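Local coordinates for protein packaging enzyme P4 (Pseudomonas phage phi13, PDB 4BLP) that probably hydrolyses NTPs as a hexameric RecA-like helicase to drive viral RNA into the capsid during genome packaging, at residues 59-62 with 63-67; 214-217 with 218-222. All blocks are in the same frame, centred on the assembly; numbering follows the deposited sequence.

Contact 1: residues 59-62 with 63-67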
loop_
_atom_site.group_PDB
_atom_site.type_symbol
_atom_site.label_atom_id
_atom_site.label_comp_id
_atom_site.label_asym_id
_atom_site.label_seq_id
_atom_site.Cartn_x
_atom_site.Cartn_y
_atom_site.Cartn_z
ATOM N N MET D 59 -1.703 -28.435 -7.315
ATOM C CA MET D 59 -1.946 -27.579 -8.496
ATOM C C MET D 59 -2.559 -28.310 -9.661
ATOM O O MET D 59 -2.889 -27.675 -10.666
ATOM C CB MET D 59 -0.593 -27.019 -9.047
ATOM C CG MET D 59 0.065 -25.964 -8.217
ATOM S SD MET D 59 -0.787 -24.405 -8.425
ATOM C CE MET D 59 -0.111 -23.780 -9.938
ATOM N N THR D 60 -2.634 -29.632 -9.596
ATOM C CA THR D 60 -3.071 -30.402 -10.758
ATOM C C THR D 60 -4.583 -30.486 -10.831
ATOM O O THR D 60 -5.187 -31.235 -10.084
ATOM C CB THR D 60 -2.438 -31.793 -10.708
ATOM O OG1 THR D 60 -1.031 -31.609 -10.514
ATOM C CG2 THR D 60 -2.692 -32.615 -11.993
ATOM N N ALA D 61 -5.185 -29.778 -11.768
ATOM C CA ALA D 61 -6.647 -29.833 -11.879
ATOM C C ALA D 61 -7.092 -31.195 -12.389
ATOM O O ALA D 61 -6.523 -31.729 -13.367
ATOM C CB ALA D 61 -7.147 -28.752 -12.816
ATOM N N LEU D 62 -8.050 -31.807 -11.677
ATOM C CA LEU D 62 -8.668 -33.020 -12.180
ATOM C C LEU D 62 -9.515 -32.628 -13.376
ATOM O O LEU D 62 -9.878 -31.448 -13.490
ATOM C CB LEU D 62 -9.576 -33.625 -11.071
ATOM C CG LEU D 62 -8.897 -34.157 -9.821
ATOM C CD1 LEU D 62 -9.932 -34.324 -8.650
ATOM C CD2 LEU D 62 -8.179 -35.458 -10.111
ATOM N N PRO D 63 -9.951 -33.583 -14.237
ATOM C CA PRO D 63 -10.851 -33.208 -15.355
ATOM C C PRO D 63 -12.161 -32.572 -14.869
ATOM O O PRO D 63 -12.763 -31.786 -15.606
ATOM C CB PRO D 63 -11.123 -34.551 -16.055
ATOM C CG PRO D 63 -9.908 -35.393 -15.696
ATOM C CD PRO D 63 -9.589 -35.017 -14.280
ATOM N N SER D 64 -12.583 -32.868 -13.623
ATOM C CA SER D 64 -13.814 -32.297 -13.058
ATOM C C SER D 64 -13.633 -30.878 -12.467
ATOM O O SER D 64 -14.634 -30.220 -12.157
ATOM C CB SER D 64 -14.349 -33.204 -11.953
ATOM O OG SER D 64 -13.364 -33.407 -10.948
ATOM N N GLU D 65 -12.378 -30.429 -12.262
ATOM C CA GLU D 65 -12.142 -29.141 -11.582
ATOM C C GLU D 65 -11.936 -27.968 -12.523
ATOM O O GLU D 65 -11.185 -28.076 -13.486
ATOM C CB GLU D 65 -10.899 -29.230 -10.685
ATOM C CG GLU D 65 -11.075 -30.156 -9.483
ATOM C CD GLU D 65 -9.832 -30.397 -8.642
ATOM O OE1 GLU D 65 -8.712 -30.475 -9.205
ATOM O OE2 GLU D 65 -9.986 -30.570 -7.408
ATOM N N ILE D 66 -12.588 -26.836 -12.247
ATOM C CA ILE D 66 -12.362 -25.607 -13.010
ATOM C C ILE D 66 -11.809 -24.578 -12.027
ATOM O O ILE D 66 -12.522 -24.181 -11.107
ATOM C CB ILE D 66 -13.604 -25.054 -13.733
ATOM C CG1 ILE D 66 -14.230 -26.106 -14.683
ATOM C CG2 ILE D 66 -13.231 -23.749 -14.519
ATOM C CD1 ILE D 66 -15.668 -25.715 -15.114
ATOM N N LEU D 67 -10.589 -24.117 -12.258
ATOM C CA LEU D 67 -9.985 -23.070 -11.435
ATOM C C LEU D 67 -10.351 -21.704 -12.016
ATOM O O LEU D 67 -10.247 -21.498 -13.232
ATOM C CB LEU D 67 -8.448 -23.234 -11.453
ATOM C CG LEU D 67 -7.629 -22.170 -10.700
ATOM C CD1 LEU D 67 -7.839 -22.311 -9.153
ATOM C CD2 LEU D 67 -6.126 -22.318 -11.051
HETATM O O HOH W 1 -9.760 -29.633 -15.662
#

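Contact 2: residues 214-217 with 218-222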
loop_
_atom_site.group_PDB
_atom_site.type_symbol
_atom_site.label_atom_id
_atom_site.label_comp_id
_atom_site.label_asym_id
_atom_site.label_seq_id
_atom_site.Cartn_x
_atom_site.Cartn_y
_atom_site.Cartn_z
ATOM N N SER D 214 -27.829 -10.789 -1.491
ATOM C CA SER D 214 -27.419 -10.083 -2.720
ATOM C C SER D 214 -25.918 -10.243 -2.940
ATOM O O SER D 214 -25.257 -10.995 -2.203
ATOM C CB SER D 214 -27.724 -8.584 -2.542
ATOM O OG SER D 214 -26.829 -8.020 -1.587
ATOM N N PHE D 215 -25.362 -9.482 -3.900
ATOM C CA PHE D 215 -23.920 -9.496 -4.137
ATOM C C PHE D 215 -23.233 -8.320 -3.426
ATOM O O PHE D 215 -22.098 -7.977 -3.769
ATOM C CB PHE D 215 -23.638 -9.484 -5.668
ATOM C CG PHE D 215 -23.619 -10.825 -6.359
ATOM C CD1 PHE D 215 -24.009 -11.980 -5.691
ATOM C CD2 PHE D 215 -23.173 -10.947 -7.679
ATOM C CE1 PHE D 215 -23.994 -13.231 -6.339
ATOM C CE2 PHE D 215 -23.121 -12.208 -8.317
ATOM C CZ PHE D 215 -23.544 -13.344 -7.649
ATOM N N ARG D 216 -23.877 -7.733 -2.406
ATOM C CA ARG D 216 -23.225 -6.611 -1.713
ATOM C C ARG D 216 -21.805 -6.995 -1.167
ATOM O O ARG D 216 -20.905 -6.164 -1.251
ATOM C CB ARG D 216 -24.126 -5.988 -0.654
ATOM C CG ARG D 216 -24.336 -6.741 0.607
ATOM C CD ARG D 216 -25.547 -6.103 1.304
ATOM N NE ARG D 216 -25.328 -4.737 1.784
ATOM C CZ ARG D 216 -25.194 -4.416 3.066
ATOM N NH1 ARG D 216 -25.248 -5.357 4.003
ATOM N NH2 ARG D 216 -25.042 -3.153 3.424
ATOM N N ASN D 217 -21.586 -8.237 -0.646
ATOM C CA ASN D 217 -20.234 -8.569 -0.154
ATOM C C ASN D 217 -19.205 -8.653 -1.294
ATOM O O ASN D 217 -18.021 -8.442 -1.038
ATOM C CB ASN D 217 -20.253 -9.871 0.636
ATOM C CG ASN D 217 -20.349 -9.590 2.108
ATOM O OD1 ASN D 217 -20.760 -8.511 2.518
ATOM N ND2 ASN D 217 -19.877 -10.517 2.924
ATOM N N LEU D 218 -19.662 -8.951 -2.535
ATOM C CA LEU D 218 -18.763 -8.932 -3.687
ATOM C C LEU D 218 -18.379 -7.482 -3.989
ATOM O O LEU D 218 -17.193 -7.163 -4.186
ATOM C CB LEU D 218 -19.477 -9.593 -4.890
ATOM C CG LEU D 218 -18.573 -10.053 -6.003
ATOM C CD1 LEU D 218 -17.777 -11.329 -5.564
ATOM C CD2 LEU D 218 -19.414 -10.325 -7.297
ATOM N N VAL D 219 -19.374 -6.576 -3.989
ATOM C CA VAL D 219 -19.078 -5.147 -4.195
ATOM C C VAL D 219 -18.133 -4.633 -3.130
ATOM O O VAL D 219 -17.170 -3.917 -3.424
ATOM C CB VAL D 219 -20.381 -4.299 -4.214
ATOM C CG1 VAL D 219 -20.069 -2.784 -4.269
ATOM C CG2 VAL D 219 -21.280 -4.721 -5.361
ATOM N N PHE D 220 -18.401 -4.982 -1.871
ATOM C CA PHE D 220 -17.577 -4.491 -0.778
ATOM C C PHE D 220 -16.187 -5.135 -0.726
ATOM O O PHE D 220 -15.225 -4.470 -0.361
ATOM C CB PHE D 220 -18.296 -4.743 0.570
ATOM C CG PHE D 220 -19.614 -4.021 0.787
ATOM C CD1 PHE D 220 -19.980 -2.937 -0.004
ATOM C CD2 PHE D 220 -20.494 -4.436 1.776
ATOM C CE1 PHE D 220 -21.199 -2.276 0.209
ATOM C CE2 PHE D 220 -21.708 -3.775 1.985
ATOM C CZ PHE D 220 -22.028 -2.682 1.235
ATOM N N GLY D 221 -16.091 -6.389 -1.088
ATOM C CA GLY D 221 -14.863 -7.148 -0.910
ATOM C C GLY D 221 -13.902 -7.264 -2.067
ATOM O O GLY D 221 -12.746 -7.595 -1.835
ATOM N N ILE D 222 -14.364 -7.049 -3.309
ATOM C CA ILE D 222 -13.521 -7.151 -4.504
ATOM C C ILE D 222 -13.026 -5.740 -4.807
ATOM O O ILE D 222 -13.719 -4.973 -5.482
ATOM C CB ILE D 222 -14.260 -7.792 -5.716
ATOM C CG1 ILE D 222 -14.799 -9.194 -5.418
ATOM C CG2 ILE D 222 -13.348 -7.843 -6.970
ATOM C CD1 ILE D 222 -13.775 -10.222 -4.810
#

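Contact 1: residues 59-62 with 63-67
P63 follows L62 directly, and the bond to the proline ring places CD of P63 3.5 Å from CB of L62. The proline is the first of the two central residues of a type I beta turn running from L62 to E65, and its ring fixes phi near the value this place needs. S64 is the second. Its OG sits 3.8 Å from CB of L62, but hydrogen-bonds to the carboxylate of D78, at the end of strand 73-78. The turn closes at E65, whose backbone N donates to the carbonyl O of L62 over 3.0 Å. A water also lies between the two residues, near O of L62 and O of E65. Here the loop that follows helix 47-51 reverses and feeds strand 65-70, an outer strand, within this chain, of a small three-stranded antiparallel sheet. E65 then reaches back with its side chain as well. CG stands anti to the carbonyl carbon (chi1 -68°) and the chain is extended beyond it, so the carboxylate arrives beside the backbone of L62. N of L62 donates to OE1 of E65 at 2.9 Å in a nearly straight bond (171°), on the anti side of the carboxylate and 33° out of its plane. OE1 also takes the backbone N of L54, while OE2 takes that of R55; three main-chain N-H groups thus grip this buried carboxylate and probably stabilise its negative charge. L62 crosses the end of the glutamate with its apolar branch, CD1 coming to 3.9 Å from CD of E65.

Contact 2: residues 214-217 with 218-222
R216 starts with CG between its own backbone N and carbonyl carbon (chi1 74°) and bends at chi3, while F220 holds CG anti to its carbonyl carbon (chi1 -63°); these torsions bring the guanidinium and the phenyl ring into contact one helical turn apart. CE2 of F220 sits over one face of the guanidinium, 3.7 Å from CZ of R216, with the two planes 70° apart and NH2 at the ring's edge. One face of the F220 ring covers the carbonyl O of R216, which lies 3.2 Å from CG of F220 and accepts from N of F220 at 2.8 Å. The short helix 216-221 follows strand 210-213 of the large mixed sheet. Its N-cap, F215, packs on strand 252-257, and O of F215 takes N of V219 at 3.1 Å. S214 OG accepts from N of R216 at 3.1 Å, an ST turn, and also meets E176. CD2 of F215 lies alongside CD2 of L218 at 3.8 Å, and L218 continues onto helix 233-248. R216 NH1 bonds to O of G175 and to T240 of a neighbouring subunit, and NH2 to S276 of that subunit; N217 ND2 reaches L124 O there. R216 lies near, without touching, the residues of a probable P-loop. Its guanidinium probably keeps one orientation, its N-H groups divided between its own chain and the neighbouring subunit; E176 makes at most a long, weak ion pair with NE.

Contact 1 comes first along the chain and closes long before contact 2 opens; their centres lie 26 Å apart and their nearest atoms about 14 Å, so they do not touch. The 59-67 turn leads into the small antiparallel sheet in the N-terminal part of the modelled chain, whereas 214-222 follows strand 210-213 of the large mixed sheet, which fits the RecA-like, P-loop NTPase core. Both regions pack against helix 233-248, I66 near its C-terminal end and L218 further toward its start. Both also meet other subunits, M59 against V39 of one and R216 against Y236 of another, so each contributes to the six-chain assembly.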